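Local coordinates for protein putative ABC transporter subunit, substrate-binding component (Rhodopseudomonas palustris, PDB 4EVQ) that probably serves as the substrate-binding component of an ABC transporter for benzoate derivatives and is captured here with 4-hydroxybenzoate bound, at residues A219-A227 with L241-A252; H261-N271 with S325-F333. All blocks are in the same frame, centred on the assembly; numbering follows the deposited sequence.

Overall arrangement
Both contacts belong to one periplasmic binding protein chain of the leucine-binding family, and their centres lie about 25 Å apart. Contact 1 sits on the outer side of the seven-stranded lobe and is partly buried. It joins helix 217-228 to the turn and short helix of 241-252, mostly through leucine, isoleucine, valine and alanine. Contact 2 is buried and mixes polar and apolar contacts, with one hydrogen bond across it. There the segment between strand 257-260 and helix 269-282 meets the tip of a two-stranded hairpin. The two share no helix or strand. Strand 257-260 links them in sequence. The side chains of Ala219 and His261 each lie about 8 Å from the bound p-hydroxybenzoic acid.

Contact 1: A219-A227 with L241-A252; sequences ALKFIKDYA and LTDGVEAAAGPA. With SO4 (sulfate ion), chain F.
Leu220 and Ile223 carry most of this contact. The CD1 branch of Leu220 lies against the backbone of the short helix, 3.5 Å from Ala249 N. Its CD2 touches the methyl group of Ala248. Closer to its backbone, Leu220 CB meets Val245 CG1 at 3.9 Å. Ile223 works with both branches. With chi1 at -71°, CG2 stands anti to the backbone N and reaches Ala249 CB at 3.9 Å, while CG1 carries CD1 toward the loop. There CD1 meets Val245 CG2 and lies 3.5 Å from Leu241 O. Ala219 CB covers the same carbonyl at 3.3 Å. Leu241 O is buried and has no hydrogen-bond partner in the model. One turn beyond Ile223, Ala227 CB and Ala252 CB pack at 3.6 Å.

Helix 217-228 is the crossover of a beta-alpha-beta unit between the parallel strands 209-213 and 235-238. Segment 241-252 belongs to the next connection, from strand 235-238 to strand 257-260. The contact therefore packs successive connections of a Rossmann-like lobe against each other.

Polar links are few. A water donates to Ile223 O and, at 2.7 Å, to Ala252 O. At the exposed rim, Lys224 is modelled in two conformers. In one, its extended chain places NZ 3.1 Å from Ala248 O, a weak hydrogen bond, and NZ also donates to a sulfate ion, probably from the crystallisation liquor. Deeper in, Phe222 touches Leu241 CD1 obliquely and packs on Leu235 of strand 235-238. Its ring also meets Phe195 edge-to-face.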
loop_
_atom_site.group_PDB
_atom_site.type_symbol
_atom_site.label_atom_id
_atom_site.label_comp_id
_atom_site.label_asym_id
_atom_site.label_seq_id
_atom_site.Cartn_x
_atom_site.Cartn_y
_atom_site.Cartn_z
ATOM N N ALA A 219 -11.901 -4.728 -6.722
ATOM C CA ALA A 219 -11.009 -5.782 -7.218
ATOM C C ALA A 219 -11.696 -7.138 -7.217
ATOM O O ALA A 219 -11.544 -7.891 -8.169
ATOM C CB ALA A 219 -9.710 -5.850 -6.399
ATOM N N LEU A 220 -12.444 -7.451 -6.183
ATOM C CA LEU A 220 -13.209 -8.701 -6.162
ATOM C C LEU A 220 -14.138 -8.781 -7.364
ATOM O O LEU A 220 -14.205 -9.810 -8.063
ATOM C CB LEU A 220 -13.980 -8.809 -4.845
ATOM C CG LEU A 220 -14.920 -10.021 -4.751
ATOM C CD1 LEU A 220 -14.177 -11.347 -4.924
ATOM C CD2 LEU A 220 -15.649 -9.973 -3.411
ATOM N N LYS A 221 -14.877 -7.726 -7.620
ATOM C CA LYS A 221 -15.796 -7.714 -8.730
ATOM C C LYS A 221 -15.071 -7.830 -10.036
ATOM O O LYS A 221 -15.514 -8.566 -10.925
ATOM C CB LYS A 221 -16.707 -6.495 -8.675
ATOM C CG LYS A 221 -17.847 -6.572 -9.715
ATOM C CD LYS A 221 -18.797 -5.436 -9.487
ATOM C CE LYS A 221 -20.018 -5.580 -10.413
ATOM N NZ LYS A 221 -19.599 -5.477 -11.825
ATOM N N PHE A 222 -13.951 -7.164 -10.187
ATOM C CA PHE A 222 -13.164 -7.242 -11.410
ATOM C C PHE A 222 -12.734 -8.672 -11.641
ATOM O O PHE A 222 -12.827 -9.193 -12.762
ATOM C CB PHE A 222 -11.950 -6.304 -11.375
ATOM C CG PHE A 222 -11.197 -6.321 -12.647
ATOM C CD1 PHE A 222 -11.615 -5.562 -13.719
ATOM C CD2 PHE A 222 -10.090 -7.121 -12.798
ATOM C CE1 PHE A 222 -10.953 -5.628 -14.962
ATOM C CE2 PHE A 222 -9.431 -7.188 -14.019
ATOM C CZ PHE A 222 -9.847 -6.436 -15.081
ATOM N N ILE A 223 -12.217 -9.331 -10.634
ATOM C CA ILE A 223 -11.746 -10.712 -10.761
ATOM C C ILE A 223 -12.880 -11.615 -11.212
ATOM O O ILE A 223 -12.710 -12.433 -12.109
ATOM C CB ILE A 223 -11.147 -11.193 -9.414
ATOM C CG1 ILE A 223 -9.811 -10.485 -9.166
ATOM C CG2 ILE A 223 -11.019 -12.717 -9.355
ATOM C CD1 ILE A 223 -9.330 -10.670 -7.781
ATOM N N LYS A 224 -14.041 -11.479 -10.578
ATOM C CA LYS A 224 -15.219 -12.285 -10.920
ATOM C C LYS A 224 -15.632 -12.026 -12.352
ATOM O O LYS A 224 -15.843 -12.982 -13.143
ATOM C CB LYS A 224 -16.353 -11.958 -9.948
ATOM C CG LYS A 224 -16.075 -12.509 -8.551
ATOM C CD LYS A 224 -17.235 -12.463 -7.548
ATOM C CE LYS A 224 -16.884 -13.431 -6.357
ATOM N NZ LYS A 224 -17.884 -13.644 -5.255
ATOM N N ASP A 225 -15.720 -10.767 -12.730
ATOM C CA ASP A 225 -16.187 -10.401 -14.065
ATOM C C ASP A 225 -15.169 -10.864 -15.107
ATOM O O ASP A 225 -15.535 -11.357 -16.194
ATOM C CB ASP A 225 -16.447 -8.918 -14.212
ATOM C CG ASP A 225 -17.638 -8.427 -13.392
ATOM O OD1 ASP A 225 -18.425 -9.272 -12.918
ATOM O OD2 ASP A 225 -17.753 -7.183 -13.254
ATOM N N TYR A 226 -13.886 -10.695 -14.839
ATOM C CA TYR A 226 -12.828 -11.086 -15.771
ATOM C C TYR A 226 -12.901 -12.595 -16.055
ATOM O O TYR A 226 -12.828 -13.023 -17.205
ATOM C CB TYR A 226 -11.479 -10.685 -15.177
ATOM C CG TYR A 226 -10.303 -10.854 -16.105
ATOM C CD1 TYR A 226 -9.720 -12.094 -16.313
ATOM C CD2 TYR A 226 -9.778 -9.780 -16.791
ATOM C CE1 TYR A 226 -8.615 -12.221 -17.143
ATOM C CE2 TYR A 226 -8.694 -9.904 -17.639
ATOM C CZ TYR A 226 -8.123 -11.149 -17.812
ATOM O OH TYR A 226 -7.027 -11.273 -18.633
ATOM N N ALA A 227 -13.041 -13.406 -15.015
ATOM C CA ALA A 227 -13.122 -14.854 -15.170
ATOM C C ALA A 227 -14.375 -15.177 -15.957
ATOM O O ALA A 227 -14.346 -16.056 -16.847
ATOM C CB ALA A 227 -13.146 -15.553 -13.833
ATOM N N LEU A 241 -4.449 -6.103 -6.270
ATOM C CA LEU A 241 -5.549 -6.655 -7.079
ATOM C C LEU A 241 -6.153 -7.862 -6.385
ATOM O O LEU A 241 -7.330 -8.108 -6.559
ATOM C CB LEU A 241 -4.966 -7.058 -8.427
ATOM C CG LEU A 241 -5.946 -7.664 -9.423
ATOM C CD1 LEU A 241 -7.038 -6.681 -9.797
ATOM C CD2 LEU A 241 -5.193 -8.154 -10.670
ATOM N N THR A 242 -5.378 -8.635 -5.614
ATOM C CA THR A 242 -5.885 -9.825 -4.959
ATOM C C THR A 242 -5.916 -9.781 -3.441
ATOM O O THR A 242 -6.644 -10.558 -2.816
ATOM C CB THR A 242 -5.122 -11.084 -5.435
ATOM O OG1 THR A 242 -3.717 -10.974 -5.110
ATOM C CG2 THR A 242 -5.233 -11.255 -6.928
ATOM N N ASP A 243 -5.110 -8.898 -2.826
ATOM C CA ASP A 243 -5.037 -8.941 -1.378
ATOM C C ASP A 243 -6.358 -8.565 -0.700
ATOM O O ASP A 243 -6.947 -7.544 -0.994
ATOM C CB ASP A 243 -3.901 -8.057 -0.852
ATOM C CG ASP A 243 -2.646 -8.856 -0.526
ATOM O OD1 ASP A 243 -2.216 -9.675 -1.371
ATOM O OD2 ASP A 243 -2.067 -8.669 0.590
ATOM N N GLY A 244 -6.805 -9.436 0.191
ATOM C CA GLY A 244 -8.032 -9.250 0.923
ATOM C C GLY A 244 -9.275 -9.828 0.304
ATOM O O GLY A 244 -10.298 -9.839 0.973
ATOM N N VAL A 245 -9.203 -10.258 -0.954
ATOM C CA VAL A 245 -10.392 -10.713 -1.693
ATOM C C VAL A 245 -10.227 -12.133 -2.166
ATOM O O VAL A 245 -11.090 -12.620 -2.900
ATOM C CB VAL A 245 -10.757 -9.777 -2.845
ATOM C CG1 VAL A 245 -11.116 -8.362 -2.310
ATOM C CG2 VAL A 245 -9.718 -9.730 -3.929
ATOM N N GLU A 246 -9.197 -12.831 -1.734
ATOM C CA GLU A 246 -8.863 -14.171 -2.227
ATOM C C GLU A 246 -9.926 -15.190 -1.938
ATOM O O GLU A 246 -10.273 -15.978 -2.841
ATOM C CB GLU A 246 -7.539 -14.651 -1.606
ATOM C CG GLU A 246 -6.356 -13.698 -1.762
ATOM C CD GLU A 246 -6.150 -12.795 -0.555
ATOM O OE1 GLU A 246 -7.115 -12.503 0.183
ATOM O OE2 GLU A 246 -4.996 -12.362 -0.360
ATOM N N ALA A 247 -10.468 -15.231 -0.733
ATOM C CA ALA A 247 -11.421 -16.271 -0.366
ATOM C C ALA A 247 -12.712 -16.039 -1.130
ATOM O O ALA A 247 -13.307 -16.970 -1.723
ATOM C CB ALA A 247 -11.658 -16.268 1.105
ATOM N N ALA A 248 -13.163 -14.801 -1.169
ATOM C CA ALA A 248 -14.455 -14.515 -1.792
ATOM C C ALA A 248 -14.408 -14.685 -3.302
ATOM O O ALA A 248 -15.429 -14.970 -3.938
ATOM C CB ALA A 248 -14.891 -13.118 -1.399
ATOM N N ALA A 249 -13.240 -14.535 -3.904
ATOM C CA ALA A 249 -13.123 -14.695 -5.348
ATOM C C ALA A 249 -13.294 -16.138 -5.759
ATOM O O ALA A 249 -13.703 -16.403 -6.883
ATOM C CB ALA A 249 -11.798 -14.180 -5.851
ATOM N N GLY A 250 -12.986 -17.082 -4.886
ATOM C CA GLY A 250 -13.195 -18.481 -5.242
ATOM C C GLY A 250 -12.359 -18.882 -6.453
ATOM O O GLY A 250 -11.290 -18.335 -6.741
ATOM N N PRO A 251 -12.859 -19.839 -7.247
ATOM C CA PRO A 251 -12.119 -20.288 -8.406
ATOM C C PRO A 251 -11.818 -19.240 -9.436
ATOM O O PRO A 251 -10.841 -19.368 -10.188
ATOM C CB PRO A 251 -13.023 -21.406 -8.982
ATOM C CG PRO A 251 -13.822 -21.880 -7.876
ATOM C CD PRO A 251 -14.025 -20.695 -6.946
ATOM N N ALA A 252 -12.606 -18.178 -9.477
ATOM C CA ALA A 252 -12.318 -17.089 -10.420
ATOM C C ALA A 252 -10.924 -16.486 -10.204
ATOM O O ALA A 252 -10.323 -15.954 -11.132
ATOM C CB ALA A 252 -13.331 -15.948 -10.298
HETATM S S SO4 F . -20.662 -14.162 -8.523
HETATM O O1 SO4 F . -21.968 -14.759 -8.793
HETATM O O2 SO4 F . -20.704 -12.706 -8.604
HETATM O O3 SO4 F . -19.692 -14.612 -9.528
HETATM O O4 SO4 F . -20.143 -14.569 -7.210
HETATM O O HOH W 1 -10.184 -13.730 -12.742
#

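Contact 2: H261-N271 with S325-F333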
loop_
_atom_site.group_PDB
_atom_site.type_symbol
_atom_site.label_atom_id
_atom_site.label_comp_id
_atom_site.label_asym_id
_atom_site.label_seq_id
_atom_site.Cartn_x
_atom_site.Cartn_y
_atom_site.Cartn_z
ATOM N N HIS A 261 5.168 -6.694 -2.195
ATOM C CA HIS A 261 6.130 -6.689 -1.098
ATOM C C HIS A 261 5.745 -7.540 0.105
ATOM O O HIS A 261 6.445 -7.551 1.098
ATOM C CB HIS A 261 6.446 -5.244 -0.722
ATOM C CG HIS A 261 5.241 -4.415 -0.474
ATOM N ND1 HIS A 261 4.378 -4.081 -1.498
ATOM C CD2 HIS A 261 4.774 -3.816 0.641
ATOM C CE1 HIS A 261 3.399 -3.349 -1.005
ATOM N NE2 HIS A 261 3.618 -3.164 0.283
ATOM N N TYR A 262 4.635 -8.249 0.033
ATOM C CA TYR A 262 4.225 -9.176 1.094
ATOM C C TYR A 262 3.554 -10.396 0.485
ATOM O O TYR A 262 2.891 -10.281 -0.532
ATOM C CB TYR A 262 3.237 -8.495 2.071
ATOM C CG TYR A 262 2.808 -9.392 3.184
ATOM C CD1 TYR A 262 3.692 -9.788 4.193
ATOM C CD2 TYR A 262 1.482 -9.837 3.259
ATOM C CE1 TYR A 262 3.296 -10.641 5.181
ATOM C CE2 TYR A 262 1.082 -10.689 4.276
ATOM C CZ TYR A 262 1.989 -11.069 5.247
ATOM O OH TYR A 262 1.558 -11.920 6.245
ATOM N N VAL A 263 3.770 -11.551 1.101
ATOM C CA VAL A 263 3.021 -12.769 0.791
ATOM C C VAL A 263 2.760 -13.431 2.131
ATOM O O VAL A 263 3.635 -13.448 2.982
ATOM C CB VAL A 263 3.821 -13.793 -0.036
ATOM C CG1 VAL A 263 2.842 -14.735 -0.778
ATOM C CG2 VAL A 263 4.766 -13.209 -0.924
ATOM N N SER A 264 1.562 -13.980 2.348
ATOM C CA SER A 264 1.237 -14.400 3.706
ATOM C C SER A 264 2.027 -15.591 4.152
ATOM O O SER A 264 2.151 -15.773 5.351
ATOM C CB SER A 264 -0.252 -14.625 3.924
ATOM O OG SER A 264 -0.671 -15.575 3.049
ATOM N N ASP A 265 2.598 -16.340 3.213
ATOM C CA ASP A 265 3.379 -17.522 3.531
ATOM C C ASP A 265 4.836 -17.262 3.837
ATOM O O ASP A 265 5.582 -18.215 4.011
ATOM C CB ASP A 265 3.248 -18.629 2.424
ATOM C CG ASP A 265 3.799 -18.219 1.064
ATOM O OD1 ASP A 265 4.449 -17.182 0.966
ATOM O OD2 ASP A 265 3.612 -18.993 0.069
ATOM N N LEU A 266 5.260 -16.002 3.929
ATOM C CA LEU A 266 6.659 -15.739 4.231
ATOM C C LEU A 266 7.023 -16.406 5.558
ATOM O O LEU A 266 6.301 -16.280 6.533
ATOM C CB LEU A 266 6.937 -14.257 4.285
ATOM C CG LEU A 266 6.930 -13.497 2.936
ATOM C CD1 LEU A 266 6.956 -11.987 3.122
ATOM C CD2 LEU A 266 8.126 -13.930 2.078
ATOM N N ASP A 267 8.145 -17.109 5.611
ATOM C CA ASP A 267 8.402 -18.018 6.731
ATOM C C ASP A 267 9.164 -17.414 7.906
ATOM O O ASP A 267 9.442 -18.091 8.875
ATOM C CB ASP A 267 9.120 -19.279 6.227
ATOM C CG ASP A 267 10.527 -19.009 5.779
ATOM O OD1 ASP A 267 10.699 -18.493 4.648
ATOM O OD2 ASP A 267 11.465 -19.341 6.551
ATOM N N ASN A 268 9.495 -16.140 7.845
ATOM C CA ASN A 268 10.213 -15.522 8.966
ATOM C C ASN A 268 9.406 -15.463 10.298
ATOM O O ASN A 268 8.171 -15.561 10.316
ATOM C CB ASN A 268 10.693 -14.138 8.553
ATOM C CG ASN A 268 9.550 -13.155 8.416
ATOM O OD1 ASN A 268 8.920 -12.787 9.415
ATOM N ND2 ASN A 268 9.281 -12.717 7.191
ATOM N N ALA A 269 10.109 -15.269 11.415
ATOM C CA ALA A 269 9.503 -15.379 12.743
ATOM C C ALA A 269 8.470 -14.278 12.992
ATOM O O ALA A 269 7.464 -14.509 13.640
ATOM C CB ALA A 269 10.561 -15.316 13.789
ATOM N N GLU A 270 8.738 -13.085 12.483
ATOM C CA GLU A 270 7.855 -11.958 12.698
ATOM C C GLU A 270 6.520 -12.228 12.012
ATOM O O GLU A 270 5.475 -11.995 12.607
ATOM C CB GLU A 270 8.462 -10.673 12.175
ATOM C CG GLU A 270 7.592 -9.432 12.399
ATOM C CD GLU A 270 7.575 -8.876 13.829
ATOM O OE1 GLU A 270 8.324 -9.323 14.762
ATOM O OE2 GLU A 270 6.797 -7.950 13.996
ATOM N N ASN A 271 6.569 -12.697 10.774
ATOM C CA ASN A 271 5.330 -13.028 10.077
ATOM C C ASN A 271 4.583 -14.155 10.728
ATOM O O ASN A 271 3.352 -14.085 10.844
ATOM C CB ASN A 271 5.571 -13.338 8.602
ATOM C CG ASN A 271 4.310 -13.351 7.831
ATOM O OD1 ASN A 271 3.484 -12.457 7.979
ATOM N ND2 ASN A 271 4.142 -14.344 6.995
ATOM N N SER A 325 15.398 0.416 11.868
ATOM C CA SER A 325 15.252 -0.847 11.172
ATOM C C SER A 325 14.816 -1.892 12.202
ATOM O O SER A 325 15.184 -1.874 13.385
ATOM C CB SER A 325 16.511 -1.229 10.414
ATOM O OG SER A 325 17.527 -1.407 11.349
ATOM N N PHE A 326 13.956 -2.765 11.734
ATOM C CA PHE A 326 13.313 -3.737 12.595
ATOM C C PHE A 326 12.829 -4.841 11.683
ATOM O O PHE A 326 12.810 -4.727 10.442
ATOM C CB PHE A 326 12.151 -3.121 13.411
ATOM C CG PHE A 326 11.185 -2.304 12.593
ATOM C CD1 PHE A 326 10.218 -2.903 11.825
ATOM C CD2 PHE A 326 11.275 -0.921 12.587
ATOM C CE1 PHE A 326 9.326 -2.118 11.060
ATOM C CE2 PHE A 326 10.425 -0.156 11.830
ATOM C CZ PHE A 326 9.432 -0.759 11.069
ATOM N N ALA A 327 12.468 -5.943 12.299
ATOM C CA ALA A 327 11.896 -7.030 11.537
ATOM C C ALA A 327 10.411 -6.763 11.315
ATOM O O ALA A 327 9.627 -6.521 12.247
ATOM C CB ALA A 327 12.095 -8.294 12.245
ATOM N N SER A 328 10.037 -6.818 10.044
ATOM C CA SER A 328 8.651 -6.738 9.612
ATOM C C SER A 328 8.165 -8.136 9.280
ATOM O O SER A 328 8.954 -8.976 8.909
ATOM C CB SER A 328 8.597 -5.872 8.346
ATOM O OG SER A 328 7.322 -5.997 7.674
ATOM N N PRO A 329 6.846 -8.355 9.264
ATOM C CA PRO A 329 6.294 -9.547 8.646
ATOM C C PRO A 329 6.828 -9.749 7.218
ATOM O O PRO A 329 6.907 -10.880 6.740
ATOM C CB PRO A 329 4.773 -9.290 8.703
ATOM C CG PRO A 329 4.611 -8.521 9.971
ATOM C CD PRO A 329 5.804 -7.555 9.920
ATOM N N ARG A 330 7.221 -8.691 6.517
ATOM C CA ARG A 330 7.822 -8.820 5.168
ATOM C C ARG A 330 9.203 -9.451 5.192
ATOM O O ARG A 330 9.683 -10.238 4.369
ATOM C CB ARG A 330 7.949 -7.421 4.587
ATOM C CG ARG A 330 6.556 -6.927 4.254
ATOM C CD ARG A 330 6.506 -5.496 3.748
ATOM N NE ARG A 330 6.379 -4.561 4.866
ATOM C CZ ARG A 330 6.196 -3.256 4.741
ATOM N NH1 ARG A 330 6.175 -2.693 3.549
ATOM N NH2 ARG A 330 5.989 -2.524 5.827
ATOM N N GLY A 331 9.906 -9.019 6.163
ATOM C CA GLY A 331 11.363 -9.217 6.140
ATOM C C GLY A 331 12.011 -8.065 6.899
ATOM O O GLY A 331 11.304 -7.346 7.607
ATOM N N PRO A 332 13.349 -7.864 6.774
ATOM C CA PRO A 332 13.931 -6.684 7.417
ATOM C C PRO A 332 13.367 -5.393 6.824
ATOM O O PRO A 332 13.271 -5.253 5.618
ATOM C CB PRO A 332 15.434 -6.809 7.102
ATOM C CG PRO A 332 15.667 -8.258 6.816
ATOM C CD PRO A 332 14.391 -8.727 6.170
ATOM N N PHE A 333 12.970 -4.482 7.689
ATOM C CA PHE A 333 12.411 -3.248 7.230
ATOM C C PHE A 333 13.494 -2.203 7.336
ATOM O O PHE A 333 14.144 -2.086 8.354
ATOM C CB PHE A 333 11.212 -2.864 8.078
ATOM C CG PHE A 333 10.504 -1.617 7.596
ATOM C CD1 PHE A 333 10.930 -0.389 8.059
ATOM C CD2 PHE A 333 9.432 -1.664 6.713
ATOM C CE1 PHE A 333 10.333 0.776 7.652
ATOM C CE2 PHE A 333 8.827 -0.496 6.278
ATOM C CZ PHE A 333 9.258 0.735 6.773
#
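The Tyr262 ring meets the Pro329 carbonyl at its edge, with Pro329 O in the ring plane and 3.9 Å from CE1. Asn271 OD1 also lies in plane at the edge and accepts from Tyr262 OH at 2.6 Å. Arg330 CG approaches the ring obliquely, and the Arg330 guanidinium is turned 85° from the ring plane. The His261 ring has Arg330 NH1 at its edge, 3.4 Å from CD2. These two side chains run side by side, with their planes 50° apart. His261 NE2 is hydrogen-bonded to Gln292 OE1, and the Phe133 ring meets the imidazole.

Pro329 and Arg330 form the two-residue loop of a beta-hairpin between strands 325-328 and 331-334. The partner segment leaves strand 257-260 and leads to helix 269-282, consistent with one of the interlobe crossings of this family. Asn268 is the N-cap of that helix. Its OD1 accepts from Asn271 N, while its ND2 donates to Pro329 O at 3.0 Å. This second bond is nearly straight, 174°, but comes from above the carbonyl plane. One side-chain amide thus caps the helix and grips the hairpin tip. Asn268 and Arg330 each have two conformers, and one of each is described.

Glu270 CG lies over the backbone at Pro329 N, 3.4 Å away, and Glu270 OE2 accepts from Trp294. Arg330 CG packs close to His261 O. Beyond it the guanidinium forms a salt bridge with Asp295, which also bonds Ser328 OG. That hydroxyl accepts from Arg330 N at 2.9 Å, an ST turn within the hairpin loop. Asn271 ties Tyr262, Ser264 and Leu266 to the helix start. Its ND2 donates to Ser264 O and, on a lone pair in the carbonyl plane, to Leu266 O at 2.9 Å.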